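Local coordinates for protein phosphoserine phosphatase RsbX (Bacillus subtilis, PDB 3W42) that dephosphorylates the stressosome protein RsbS and so acts as a negative regulator of sigma-B in the general stress response, at residues E8-L13 with L93-E98; F30-D35 with L62-A67; S73-C78 with T103-G108; S121-P126 with P161-H166; S165-G170 with E174-S179. All blocks are in the same frame, centred on the assembly; numbering follows the deposited sequence.

Contact 1. Residues E8-L13 with L93-E98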
# COMPACT_ATOMS: atom_id res chain seq x y z
N GLU A 8 13.78 -14.14 -4.90
CA GLU A 8 13.48 -14.91 -6.09
C GLU A 8 12.04 -14.73 -6.59
O GLU A 8 11.77 -15.07 -7.74
CB GLU A 8 13.75 -16.41 -5.81
CG GLU A 8 15.24 -16.77 -5.54
CD GLU A 8 15.45 -18.13 -4.87
OE1 GLU A 8 15.06 -18.26 -3.64
OE2 GLU A 8 15.95 -19.06 -5.53
N HIS A 9 11.17 -14.25 -5.75
CA HIS A 9 9.74 -14.21 -6.01
C HIS A 9 9.19 -12.84 -6.29
O HIS A 9 8.08 -12.72 -6.86
CB HIS A 9 8.99 -14.83 -4.83
CG HIS A 9 9.45 -16.23 -4.58
ND1 HIS A 9 9.23 -17.25 -5.47
CD2 HIS A 9 10.19 -16.69 -3.55
CE1 HIS A 9 9.83 -18.32 -4.96
NE2 HIS A 9 10.44 -17.99 -3.82
N ILE A 10 9.85 -11.79 -5.85
CA ILE A 10 9.36 -10.43 -6.00
C ILE A 10 10.51 -9.45 -5.95
O ILE A 10 11.50 -9.67 -5.27
CB ILE A 10 8.34 -10.09 -4.85
CG1 ILE A 10 7.44 -8.86 -5.22
CG2 ILE A 10 9.02 -9.98 -3.46
CD1 ILE A 10 6.41 -8.56 -4.19
N GLN A 11 10.34 -8.36 -6.69
CA GLN A 11 11.13 -7.16 -6.49
C GLN A 11 10.21 -6.01 -6.11
O GLN A 11 9.12 -5.90 -6.69
CB GLN A 11 12.11 -6.82 -7.59
CG GLN A 11 11.49 -6.44 -8.85
CD GLN A 11 12.38 -5.86 -9.90
OE1 GLN A 11 11.75 -4.98 -10.62
NE2 GLN A 11 13.59 -6.45 -10.19
N THR A 12 10.63 -5.22 -5.14
CA THR A 12 9.81 -4.16 -4.63
C THR A 12 10.57 -2.81 -4.56
O THR A 12 11.81 -2.79 -4.49
CB THR A 12 9.24 -4.46 -3.25
OG1 THR A 12 10.31 -4.64 -2.30
CG2 THR A 12 8.35 -5.71 -3.24
N LEU A 13 9.81 -1.76 -4.56
CA LEU A 13 10.32 -0.40 -4.39
C LEU A 13 9.31 0.37 -3.58
O LEU A 13 8.11 0.36 -3.92
CB LEU A 13 10.61 0.21 -5.75
CG LEU A 13 11.21 1.65 -5.74
CD1 LEU A 13 12.00 1.85 -7.02
CD2 LEU A 13 10.13 2.70 -5.59
N LEU A 93 -1.88 -5.85 2.27
CA LEU A 93 -1.70 -6.87 1.26
C LEU A 93 -0.80 -7.96 1.80
O LEU A 93 0.30 -7.68 2.30
CB LEU A 93 -1.06 -6.24 0.03
CG LEU A 93 -0.69 -7.16 -1.13
CD1 LEU A 93 -1.92 -7.81 -1.75
CD2 LEU A 93 0.12 -6.44 -2.18
N LYS A 94 -1.19 -9.21 1.64
CA LYS A 94 -0.34 -10.37 1.90
C LYS A 94 -0.25 -11.20 0.64
O LYS A 94 -1.22 -11.33 -0.11
CB LYS A 94 -0.88 -11.20 3.06
CG LYS A 94 -0.61 -10.60 4.45
CD LYS A 94 -1.33 -11.32 5.60
CE LYS A 94 -0.91 -12.78 5.74
NZ LYS A 94 0.37 -12.97 6.37
N ILE A 95 0.92 -11.79 0.41
CA ILE A 95 1.18 -12.63 -0.75
C ILE A 95 1.84 -13.90 -0.30
O ILE A 95 2.81 -13.88 0.43
CB ILE A 95 2.01 -11.93 -1.82
CG1 ILE A 95 1.46 -10.56 -2.17
CG2 ILE A 95 2.17 -12.88 -2.99
CD1 ILE A 95 2.27 -9.75 -3.21
N ASN A 96 1.33 -15.05 -0.77
CA ASN A 96 2.00 -16.33 -0.62
C ASN A 96 2.59 -16.71 -2.00
O ASN A 96 1.85 -16.87 -2.97
CB ASN A 96 1.00 -17.42 -0.13
CG ASN A 96 1.74 -18.70 0.03
OD1 ASN A 96 2.05 -19.39 -0.93
ND2 ASN A 96 2.12 -19.02 1.32
N PHE A 97 3.90 -16.80 -2.06
CA PHE A 97 4.55 -16.96 -3.34
C PHE A 97 4.36 -18.36 -3.94
O PHE A 97 4.12 -18.46 -5.15
CB PHE A 97 6.05 -16.66 -3.30
CG PHE A 97 6.35 -15.27 -2.77
CD1 PHE A 97 5.72 -14.17 -3.32
CD2 PHE A 97 7.27 -15.05 -1.75
CE1 PHE A 97 6.06 -12.88 -2.87
CE2 PHE A 97 7.55 -13.82 -1.33
CZ PHE A 97 6.99 -12.73 -1.88
N GLU A 98 4.46 -19.42 -3.14
CA GLU A 98 4.30 -20.78 -3.66
C GLU A 98 2.93 -20.97 -4.34
O GLU A 98 2.85 -21.66 -5.39
CB GLU A 98 4.53 -21.78 -2.53
CG GLU A 98 4.58 -23.27 -3.03
CD GLU A 98 3.27 -23.99 -3.00
OE1 GLU A 98 2.35 -23.59 -2.20
OE2 GLU A 98 3.21 -25.02 -3.73
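His9 and Phe97 meet through their beta carbons as much as through their rings. His9 CB stands over the face of the Phe97 ring, 3.5 Å from its centroid and 17° off the normal, and Phe97 CB returns the contact over a face of the imidazole, 4.0 Å from that centroid. These are reciprocal CH-pi contacts. The ring planes are nearly parallel, 16° apart, but the centroids are separated by 5.1 Å, too far offset for a true stack. In both residues CG lies anti to the carbonyl carbon (chi1 near -57°), which lets each ring lie alongside the other's CB.

The two segments belong to different sheets of the beta sandwich that PPM-type phosphatases build: strand 10-17 in one, strand 88-96 in the other. His9 lies just before the first strand and Phe97 just after the second, so the aromatic pair spans the sandwich at its margin.

Purely apolar contacts continue inward. Ile10 CG2 reaches Phe97 CZ at 3.8 Å, the two side chains crossing at about a right angle. Deeper between the sheets, Ile10 CD1 approaches Ile95 CD1 at 4.4 Å, and both isoleucines also pack on Leu38 and Phe151.

Contact 2. Residues F30-D35 with L62-A67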
# COMPACT_ATOMS: atom_id res chain seq x y z
N PHE A 30 4.72 -0.24 5.72
CA PHE A 30 5.50 -1.37 6.22
C PHE A 30 5.65 -2.39 5.09
O PHE A 30 4.67 -2.64 4.34
CB PHE A 30 4.87 -2.04 7.45
CG PHE A 30 5.75 -3.14 7.96
CD1 PHE A 30 6.92 -2.82 8.61
CD2 PHE A 30 5.48 -4.47 7.72
CE1 PHE A 30 7.79 -3.87 9.02
CE2 PHE A 30 6.31 -5.46 8.11
CZ PHE A 30 7.46 -5.19 8.75
N MET A 31 6.77 -3.03 4.95
CA MET A 31 7.09 -4.00 3.82
C MET A 31 7.95 -5.08 4.49
O MET A 31 9.03 -4.70 4.96
CB MET A 31 7.93 -3.46 2.63
CG MET A 31 8.50 -4.52 1.66
SD MET A 31 7.26 -5.57 0.84
CE MET A 31 6.77 -4.26 0.02
N LYS A 32 7.64 -6.36 4.39
CA LYS A 32 8.61 -7.41 4.66
C LYS A 32 8.32 -8.60 3.79
O LYS A 32 7.21 -9.06 3.73
CB LYS A 32 8.56 -7.84 6.12
CG LYS A 32 9.56 -8.87 6.54
CD LYS A 32 9.09 -9.49 7.89
CE LYS A 32 9.29 -8.45 9.08
NZ LYS A 32 9.07 -8.69 10.63
N ALA A 33 9.34 -9.09 3.14
CA ALA A 33 9.32 -10.28 2.35
C ALA A 33 10.33 -11.28 2.88
O ALA A 33 11.43 -10.90 3.28
CB ALA A 33 9.55 -10.01 0.83
N ASP A 34 9.98 -12.55 2.89
CA ASP A 34 10.95 -13.64 3.04
C ASP A 34 10.74 -14.59 1.83
O ASP A 34 10.12 -14.19 0.84
CB ASP A 34 10.78 -14.32 4.39
CG ASP A 34 9.50 -15.08 4.59
OD1 ASP A 34 8.79 -15.38 3.69
OD2 ASP A 34 9.34 -15.44 5.77
N ASP A 35 11.35 -15.75 1.87
CA ASP A 35 11.31 -16.61 0.69
C ASP A 35 9.93 -17.17 0.42
O ASP A 35 9.70 -17.71 -0.66
CB ASP A 35 12.31 -17.76 0.82
CG ASP A 35 13.73 -17.31 0.94
OD1 ASP A 35 14.12 -16.30 0.34
OD2 ASP A 35 14.50 -18.03 1.62
N LEU A 62 1.50 -2.33 13.96
CA LEU A 62 0.61 -3.49 14.11
C LEU A 62 0.79 -4.45 12.93
O LEU A 62 0.75 -5.68 13.15
CB LEU A 62 -0.82 -3.05 14.21
CG LEU A 62 -1.18 -2.41 15.57
CD1 LEU A 62 -2.47 -1.65 15.47
CD2 LEU A 62 -1.24 -3.46 16.67
N VAL A 63 0.99 -3.94 11.74
CA VAL A 63 1.14 -4.84 10.58
C VAL A 63 2.44 -5.62 10.77
O VAL A 63 2.49 -6.81 10.50
CB VAL A 63 1.15 -3.99 9.29
CG1 VAL A 63 1.60 -4.83 8.11
CG2 VAL A 63 -0.25 -3.43 9.04
N GLU A 64 3.51 -4.97 11.25
CA GLU A 64 4.75 -5.70 11.49
C GLU A 64 4.53 -6.76 12.55
O GLU A 64 4.97 -7.92 12.36
CB GLU A 64 5.84 -4.75 11.96
CG GLU A 64 7.09 -5.51 12.30
CD GLU A 64 8.23 -4.66 12.64
OE1 GLU A 64 8.08 -3.48 13.01
OE2 GLU A 64 9.38 -5.15 12.54
N ASN A 65 3.90 -6.43 13.65
CA ASN A 65 3.74 -7.31 14.81
C ASN A 65 2.84 -8.49 14.56
O ASN A 65 3.05 -9.53 15.14
CB ASN A 65 3.22 -6.52 16.02
CG ASN A 65 3.47 -7.27 17.29
OD1 ASN A 65 2.55 -7.71 17.89
ND2 ASN A 65 4.75 -7.52 17.62
N TYR A 66 1.83 -8.27 13.76
CA TYR A 66 0.74 -9.24 13.53
C TYR A 66 0.73 -9.75 12.12
O TYR A 66 -0.29 -10.27 11.67
CB TYR A 66 -0.56 -8.70 14.00
CG TYR A 66 -0.59 -8.50 15.52
CD1 TYR A 66 -0.62 -9.53 16.37
CD2 TYR A 66 -0.48 -7.19 16.07
CE1 TYR A 66 -0.59 -9.31 17.77
CE2 TYR A 66 -0.44 -6.98 17.43
CZ TYR A 66 -0.51 -8.04 18.29
OH TYR A 66 -0.45 -7.88 19.63
N ALA A 67 1.87 -9.68 11.42
CA ALA A 67 1.98 -10.01 10.00
C ALA A 67 1.46 -11.42 9.70
O ALA A 67 1.06 -11.68 8.58
CB ALA A 67 3.37 -9.89 9.57
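Between residues 30-35 and 62-67 the backbones come nearest at Phe30 and Glu64, whose CA atoms are 6.9 Å apart, close to the C-terminal end of helix 49-65, where Tyr66 N still bonds to Leu62 O.

The Phe30 ring carries most of the contact. Glu64 CB sits over its face, 3.7 Å from the ring centroid and 17° off the normal, a CH-pi contact displaced toward the rim. With CG anti to the backbone N (chi1 177°) and the chain extended beyond it, Glu64 runs across the ring, so that its CG comes within 3.6 Å of Phe30 CZ. The carboxylate follows at a modest tilt, 29° between its plane and that of the ring. Val63 adds a methyl from the buried side of the helix: its CG1 lies 3.9 Å from Phe30 CD2, approaching the ring obliquely. Val63 also packs on Ala41 of the underlying sheet and on Ile74 of the neighbouring helix 71-81.

Lys32, two residues along the same strand, bends at its third torsion and places CE at the edge of the Phe30 ring, in its plane. Its NZ remains 4.0 Å from Glu64 OE2, too long for a salt bridge. The join is therefore made by the aliphatic part of Glu64 lying on an aromatic face, with the opposite charges probably contributing only a mild attraction at the exposed margin.

Contact 3. Residues S73-C78 with T103-G108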
# COMPACT_ATOMS: atom_id res chain seq x y z
N SER A 73 -7.99 -9.73 10.11
CA SER A 73 -7.59 -9.64 11.51
C SER A 73 -6.66 -8.48 11.81
O SER A 73 -6.83 -7.76 12.79
CB SER A 73 -6.91 -10.92 11.92
OG SER A 73 -6.54 -10.87 13.31
N ILE A 74 -5.70 -8.31 10.93
CA ILE A 74 -4.73 -7.24 11.11
C ILE A 74 -5.46 -5.88 11.04
O ILE A 74 -5.26 -4.98 11.87
CB ILE A 74 -3.59 -7.28 10.08
CG1 ILE A 74 -2.83 -8.61 10.19
CG2 ILE A 74 -2.67 -6.07 10.30
CD1 ILE A 74 -1.79 -8.80 9.10
N ILE A 75 -6.33 -5.70 10.02
CA ILE A 75 -6.98 -4.41 9.86
C ILE A 75 -7.89 -4.09 11.02
O ILE A 75 -8.03 -2.93 11.38
CB ILE A 75 -7.66 -4.31 8.48
CG1 ILE A 75 -7.72 -2.80 8.10
CG2 ILE A 75 -8.99 -4.95 8.46
CD1 ILE A 75 -8.20 -2.60 6.61
N GLU A 76 -8.50 -5.12 11.64
CA GLU A 76 -9.35 -4.85 12.81
C GLU A 76 -8.51 -4.43 14.02
O GLU A 76 -8.98 -3.55 14.76
CB GLU A 76 -10.22 -6.08 13.09
CG GLU A 76 -10.96 -5.96 14.39
CD GLU A 76 -11.88 -4.77 14.56
OE1 GLU A 76 -12.22 -4.03 13.50
OE2 GLU A 76 -12.29 -4.55 15.71
N ARG A 77 -7.34 -4.99 14.21
CA ARG A 77 -6.47 -4.47 15.23
C ARG A 77 -6.16 -3.00 14.97
O ARG A 77 -6.06 -2.19 15.91
CB ARG A 77 -5.15 -5.26 15.31
CG ARG A 77 -5.30 -6.69 15.77
CD ARG A 77 -3.94 -7.35 15.89
NE ARG A 77 -4.00 -8.74 16.30
CZ ARG A 77 -4.00 -9.17 17.55
NH1 ARG A 77 -4.05 -8.35 18.58
NH2 ARG A 77 -3.95 -10.48 17.79
N CYS A 78 -5.86 -2.70 13.71
CA CYS A 78 -5.61 -1.32 13.31
C CYS A 78 -6.79 -0.42 13.63
O CYS A 78 -6.62 0.65 14.23
CB CYS A 78 -5.28 -1.23 11.84
SG CYS A 78 -3.69 -2.01 11.40
N THR A 103 -3.99 -11.78 -0.73
CA THR A 103 -5.16 -11.43 0.02
C THR A 103 -5.02 -9.89 0.34
O THR A 103 -3.92 -9.39 0.60
CB THR A 103 -5.29 -12.20 1.28
OG1 THR A 103 -4.08 -12.21 2.04
CG2 THR A 103 -5.77 -13.65 1.03
N TYR A 104 -6.13 -9.19 0.30
CA TYR A 104 -6.14 -7.74 0.38
C TYR A 104 -7.33 -7.25 1.11
O TYR A 104 -8.47 -7.69 0.86
CB TYR A 104 -6.15 -7.16 -1.08
CG TYR A 104 -6.17 -5.67 -1.15
CD1 TYR A 104 -5.01 -4.94 -0.80
CD2 TYR A 104 -7.32 -4.97 -1.47
CE1 TYR A 104 -5.02 -3.54 -0.87
CE2 TYR A 104 -7.33 -3.56 -1.51
CZ TYR A 104 -6.16 -2.88 -1.21
OH TYR A 104 -6.11 -1.51 -1.23
N CYS A 105 -7.13 -6.28 2.01
CA CYS A 105 -8.22 -5.65 2.72
C CYS A 105 -7.85 -4.19 2.92
O CYS A 105 -6.71 -3.86 3.26
CB CYS A 105 -8.50 -6.32 4.02
SG CYS A 105 -9.97 -5.80 4.91
N SER A 106 -8.83 -3.30 2.76
CA SER A 106 -8.62 -1.86 2.77
C SER A 106 -9.84 -1.15 3.28
O SER A 106 -10.99 -1.59 3.06
CB SER A 106 -8.32 -1.46 1.33
OG SER A 106 -8.16 -0.08 1.17
N VAL A 107 -9.62 0.02 3.91
CA VAL A 107 -10.69 0.99 4.16
C VAL A 107 -10.11 2.37 3.82
O VAL A 107 -9.07 2.74 4.36
CB VAL A 107 -11.20 0.97 5.60
CG1 VAL A 107 -12.23 2.07 5.83
CG2 VAL A 107 -11.79 -0.43 5.94
N GLY A 108 -10.81 3.10 2.97
CA GLY A 108 -10.40 4.44 2.63
C GLY A 108 -9.82 4.56 1.26
O GLY A 108 -10.16 3.82 0.35
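Ile75 meets strand 103-107 with two of its carbons. Its CG2 touches Cys105 SG at 3.8 Å, while CD1 reaches over the strand backbone, 3.9 Å from Ser106 CA, and on to Val107 CG2 at 4.2 Å. Both torsions of Ile75 are close to fully extended (chi1 -153°, chi2 171°), and this carries CD1 so far from the helix. Cys105 and Val107 direct their CB atoms toward the helix; Ser106 turns its own away, and its OG is hydrogen-bonded to Ser91 OG and Ala90 O.

Further out, Leu131 packs against Ile75 and Val107, Tyr138 against Ile75 and Cys105, and Ile92 of the adjoining strand also touches Ile75. The segment axes pass 9.0 Å apart with an angle of 23° between their directions, so residues 73-78 run nearly along residues 103-107, in the same N-to-C sense. The result is an outer helix layer packed on one of the two sheets, as in the alpha-beta-beta-alpha sandwich of PPM-type phosphatases.

Contact 4. Residues S121-P126 with P161-H166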
# COMPACT_ATOMS: atom_id res chain seq x y z
N SER A 121 -6.81 -6.46 -14.87
CA SER A 121 -6.27 -5.76 -13.71
C SER A 121 -7.24 -6.02 -12.56
O SER A 121 -8.51 -6.08 -12.74
CB SER A 121 -6.20 -4.29 -14.04
OG SER A 121 -7.51 -3.76 -14.32
N PHE A 122 -6.71 -6.08 -11.38
CA PHE A 122 -7.46 -5.98 -10.14
C PHE A 122 -7.32 -4.55 -9.68
O PHE A 122 -6.20 -4.10 -9.42
CB PHE A 122 -6.93 -6.94 -9.12
CG PHE A 122 -7.68 -6.84 -7.79
CD1 PHE A 122 -9.04 -7.01 -7.74
CD2 PHE A 122 -7.02 -6.43 -6.63
CE1 PHE A 122 -9.77 -6.85 -6.54
CE2 PHE A 122 -7.72 -6.37 -5.41
CZ PHE A 122 -9.09 -6.59 -5.36
N TYR A 123 -8.42 -3.82 -9.57
CA TYR A 123 -8.39 -2.38 -9.34
C TYR A 123 -9.66 -2.04 -8.58
O TYR A 123 -10.59 -1.39 -9.11
CB TYR A 123 -8.27 -1.58 -10.64
CG TYR A 123 -7.89 -0.11 -10.46
CD1 TYR A 123 -7.85 0.60 -9.26
CD2 TYR A 123 -7.49 0.54 -11.60
CE1 TYR A 123 -7.44 2.00 -9.30
CE2 TYR A 123 -7.11 1.88 -11.65
CZ TYR A 123 -7.10 2.60 -10.46
OH TYR A 123 -6.69 3.94 -10.35
N PRO A 124 -9.73 -2.42 -7.32
CA PRO A 124 -10.92 -2.17 -6.56
C PRO A 124 -11.22 -0.69 -6.38
O PRO A 124 -10.31 0.11 -6.23
CB PRO A 124 -10.66 -2.86 -5.21
CG PRO A 124 -9.20 -2.91 -5.12
CD PRO A 124 -8.72 -3.14 -6.52
N LEU A 125 -12.48 -0.35 -6.29
CA LEU A 125 -12.88 0.99 -5.92
C LEU A 125 -12.53 1.22 -4.48
O LEU A 125 -12.49 0.31 -3.64
CB LEU A 125 -14.38 1.16 -6.06
CG LEU A 125 -14.86 1.13 -7.49
CD1 LEU A 125 -16.36 1.40 -7.41
CD2 LEU A 125 -14.04 2.16 -8.36
N PRO A 126 -12.29 2.50 -4.11
CA PRO A 126 -12.00 2.83 -2.70
C PRO A 126 -13.21 2.57 -1.84
O PRO A 126 -14.34 2.82 -2.29
CB PRO A 126 -11.59 4.30 -2.77
CG PRO A 126 -12.37 4.86 -3.92
CD PRO A 126 -12.48 3.73 -4.90
N PRO A 161 -3.33 9.87 -14.12
CA PRO A 161 -4.54 9.61 -14.96
C PRO A 161 -4.79 8.13 -15.25
O PRO A 161 -5.91 7.73 -15.20
CB PRO A 161 -4.28 10.40 -16.23
CG PRO A 161 -3.35 11.46 -15.84
CD PRO A 161 -2.45 10.85 -14.74
N ASP A 162 -3.79 7.38 -15.57
CA ASP A 162 -3.88 6.06 -16.04
C ASP A 162 -2.80 5.17 -15.48
O ASP A 162 -1.83 4.77 -16.14
CB ASP A 162 -3.87 6.01 -17.57
CG ASP A 162 -4.03 4.65 -18.18
OD1 ASP A 162 -4.35 3.68 -17.49
OD2 ASP A 162 -4.00 4.57 -19.45
N ILE A 163 -2.91 4.83 -14.20
CA ILE A 163 -1.89 4.04 -13.54
C ILE A 163 -1.60 2.73 -14.17
O ILE A 163 -0.48 2.25 -14.19
CB ILE A 163 -2.19 3.94 -12.03
CG1 ILE A 163 -1.05 3.36 -11.21
CG2 ILE A 163 -3.49 3.11 -11.78
CD1 ILE A 163 0.16 4.17 -11.28
N ARG A 164 -2.63 2.09 -14.71
CA ARG A 164 -2.47 0.78 -15.33
C ARG A 164 -1.45 0.85 -16.44
O ARG A 164 -0.69 -0.07 -16.63
CB ARG A 164 -3.81 0.33 -15.90
CG ARG A 164 -4.81 -0.18 -14.90
CD ARG A 164 -6.08 -0.54 -15.65
NE ARG A 164 -7.07 -1.13 -14.77
CZ ARG A 164 -8.36 -1.22 -15.02
NH1 ARG A 164 -8.85 -0.77 -16.18
NH2 ARG A 164 -9.16 -1.81 -14.12
N SER A 165 -1.44 1.94 -17.20
CA SER A 165 -0.50 2.04 -18.30
C SER A 165 0.97 2.04 -17.83
O SER A 165 1.83 1.50 -18.49
CB SER A 165 -0.82 3.29 -19.15
OG SER A 165 -0.49 4.52 -18.52
N HIS A 166 1.22 2.70 -16.68
CA HIS A 166 2.56 2.72 -16.17
C HIS A 166 2.99 1.33 -15.76
O HIS A 166 4.15 0.93 -15.96
CB HIS A 166 2.64 3.71 -14.97
CG HIS A 166 2.43 5.12 -15.38
ND1 HIS A 166 3.49 5.93 -15.69
CD2 HIS A 166 1.31 5.83 -15.53
CE1 HIS A 166 3.00 7.11 -16.03
NE2 HIS A 166 1.68 7.10 -15.94
O HOH W 1 -6.81 4.89 -13.42
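Ser121 opens the contact by placing its hydroxyl over one face of the Arg164 guanidinium. The OG lies 2.6 Å from Arg164 NH2, but the angles are poor for hydrogen bonding; Arg164 has two deposited conformers, so the closeness of this approach is doubtful.

Phe122 points its CB away from the helix, and Tyr123 turns back toward it. In this same conformer, and with the same caution, Arg164 runs extended from CG to NE and passes the edge of the tyrosine ring, with NE in the ring plane and 3.6 Å from Tyr123 CD2. The guanidinium is then steeply turned against that ring, their planes 71° apart. At the phenol end, Ile163 CG2 comes up obliquely, 3.8 Å from Tyr123 CE2. A water stands 3.2 Å from Tyr123 OH and donates a weak, long bond to Pro161 O, bridging the ring to the residues ahead of the helix.

Bonds within the segment help to hold the start of the helix. Asp162 is the N-cap, its OD1 accepting a weak bond from Ser165 N, while Ser165 OG donates to Asp162 O at 2.7 Å in the carbonyl plane. Ile113 packs on both Tyr123 and Ile163. The arrangement sets the start of helix 163-169, capped by Asp162, against edge strand 121-122, part of an outer helical layer of the alpha-beta-beta-alpha sandwich.

Contact 5. Residues S165-G170 with E174-S179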
# COMPACT_ATOMS: atom_id res chain seq x y z
N SER A 165 -1.44 1.94 -17.20
CA SER A 165 -0.50 2.04 -18.30
C SER A 165 0.97 2.04 -17.83
O SER A 165 1.83 1.50 -18.49
CB SER A 165 -0.82 3.29 -19.15
OG SER A 165 -0.49 4.52 -18.52
N HIS A 166 1.22 2.70 -16.68
CA HIS A 166 2.56 2.72 -16.17
C HIS A 166 2.99 1.33 -15.76
O HIS A 166 4.15 0.93 -15.96
CB HIS A 166 2.64 3.71 -14.97
CG HIS A 166 2.43 5.12 -15.38
ND1 HIS A 166 3.49 5.93 -15.69
CD2 HIS A 166 1.31 5.83 -15.53
CE1 HIS A 166 3.00 7.11 -16.03
NE2 HIS A 166 1.68 7.10 -15.94
N LEU A 167 2.10 0.59 -15.11
CA LEU A 167 2.39 -0.81 -14.71
C LEU A 167 2.62 -1.66 -15.93
O LEU A 167 3.51 -2.49 -15.92
CB LEU A 167 1.24 -1.37 -13.89
CG LEU A 167 0.99 -0.68 -12.53
CD1 LEU A 167 -0.27 -1.30 -11.90
CD2 LEU A 167 2.09 -0.90 -11.60
N LYS A 168 1.79 -1.51 -16.96
CA LYS A 168 1.91 -2.37 -18.14
C LYS A 168 3.25 -2.14 -18.84
O LYS A 168 3.93 -3.07 -19.21
CB LYS A 168 0.78 -2.05 -19.06
CG LYS A 168 0.86 -2.77 -20.37
CD LYS A 168 -0.45 -2.61 -21.21
CE LYS A 168 -0.31 -3.34 -22.53
NZ LYS A 168 -1.60 -3.36 -23.25
N LYS A 169 3.61 -0.86 -19.06
CA LYS A 169 4.81 -0.55 -19.85
C LYS A 169 6.12 -0.89 -19.12
O LYS A 169 7.11 -1.25 -19.77
CB LYS A 169 4.80 0.89 -20.30
CG LYS A 169 3.72 1.14 -21.31
CD LYS A 169 3.74 2.49 -21.88
CE LYS A 169 3.45 3.36 -20.79
NZ LYS A 169 3.22 4.78 -21.25
N GLY A 170 6.18 -0.71 -17.82
CA GLY A 170 7.43 -0.90 -17.10
C GLY A 170 7.92 -2.32 -17.04
O GLY A 170 7.10 -3.24 -16.89
N GLU A 174 11.99 -0.22 -10.71
CA GLU A 174 12.72 1.03 -10.90
C GLU A 174 12.16 1.79 -12.08
O GLU A 174 11.99 3.02 -12.05
CB GLU A 174 14.22 0.77 -11.10
CG GLU A 174 15.04 1.97 -11.43
CD GLU A 174 16.53 1.64 -11.43
OE1 GLU A 174 17.03 1.04 -10.43
OE2 GLU A 174 17.22 1.88 -12.40
N GLU A 175 11.95 1.10 -13.18
CA GLU A 175 11.36 1.72 -14.38
C GLU A 175 10.00 2.27 -14.12
O GLU A 175 9.67 3.38 -14.57
CB GLU A 175 11.37 0.83 -15.60
CG GLU A 175 12.76 0.62 -16.15
CD GLU A 175 12.99 -0.48 -17.08
OE1 GLU A 175 12.88 -1.62 -16.52
OE2 GLU A 175 13.62 -0.32 -18.11
N ILE A 176 9.13 1.56 -13.42
CA ILE A 176 7.80 2.06 -13.14
C ILE A 176 7.92 3.30 -12.24
O ILE A 176 7.20 4.27 -12.45
CB ILE A 176 6.92 0.97 -12.47
CG1 ILE A 176 6.69 -0.25 -13.42
CG2 ILE A 176 5.53 1.58 -12.16
CD1 ILE A 176 6.22 -1.51 -12.75
N SER A 177 8.77 3.24 -11.24
CA SER A 177 8.94 4.41 -10.38
C SER A 177 9.38 5.65 -11.20
O SER A 177 8.84 6.75 -11.09
CB SER A 177 9.94 4.10 -9.28
OG SER A 177 10.04 5.19 -8.38
N ASN A 178 10.35 5.43 -12.08
CA ASN A 178 10.81 6.52 -12.90
C ASN A 178 9.71 7.03 -13.82
O ASN A 178 9.59 8.25 -14.08
CB ASN A 178 12.08 6.13 -13.63
CG ASN A 178 13.29 6.01 -12.71
OD1 ASN A 178 14.26 5.28 -13.07
ND2 ASN A 178 13.25 6.63 -11.55
N SER A 179 8.85 6.12 -14.30
CA SER A 179 7.72 6.47 -15.15
C SER A 179 6.74 7.42 -14.47
O SER A 179 6.04 8.20 -15.15
CB SER A 179 7.01 5.17 -15.53
OG SER A 179 5.98 5.34 -16.46
O HOH W 2 6.05 2.63 -17.22
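His166 presents the edge of its imidazole to Ser179: ND1 and the serine OG are hydrogen-bonded at 2.7 Å with an angle of 152°, and either atom could be the donor. Ser179 CB also lies in the plane of the ring, so the serine side chain comes up at the edge and not over a face. A chi1 of -174° turns the serine OG away from its own amide nitrogen and out toward the histidine. A water joins the same pair of residues by a second route, donating to His166 O at 2.8 Å and bonding to Ser179 OG at 2.8 Å. The serine hydroxyl is thus tied directly to the ring and, through the water, to the backbone carbonyl of His166.

One turn earlier in helix 173-179, Ile176 supplies the van der Waals part of the contact. Its CG1 packs 3.8 Å from Gly170 CA and equally far from His166 O; Gly170, with no side chain, allows the backbones to close to 5.0 Å between its CA and that of Ile176. Ile176 CG2 faces Leu167 CD2 at 4.3 Å.

The segment axes are 9.0 Å apart at an angle of 145°, a roughly antiparallel helical hairpin. Leu167 and Ile176 both rest on Leu195 of strand 191-198, Leu167 also reaches Ile113 of strand 111-115, and Lys150 NZ bonds the carbonyls of Leu167 and Gly170.

In the fold
From the N terminus, contact 1 closes the longest loop, joining strand 10-17 of one sheet to strand 88-96 of the other. Contact 2 falls within that span and seats helix 49-65 on strand 27-33. Contact 3 opens inside the same loop but ends beyond it, so contacts 1 and 3 cross; it places helix 71-81 on strand 101-107, the sheet neighbour of 88-96. Contact 4 follows, tying strand 121-122 to helix 163-169, and contact 5 begins on the residues where it ends, closing a short hairpin from that shared helix to helix 173-179. Contacts 2 and 3 thus serve one helical layer, contacts 4 and 5 the other, and contact 1 the interface between the sheets.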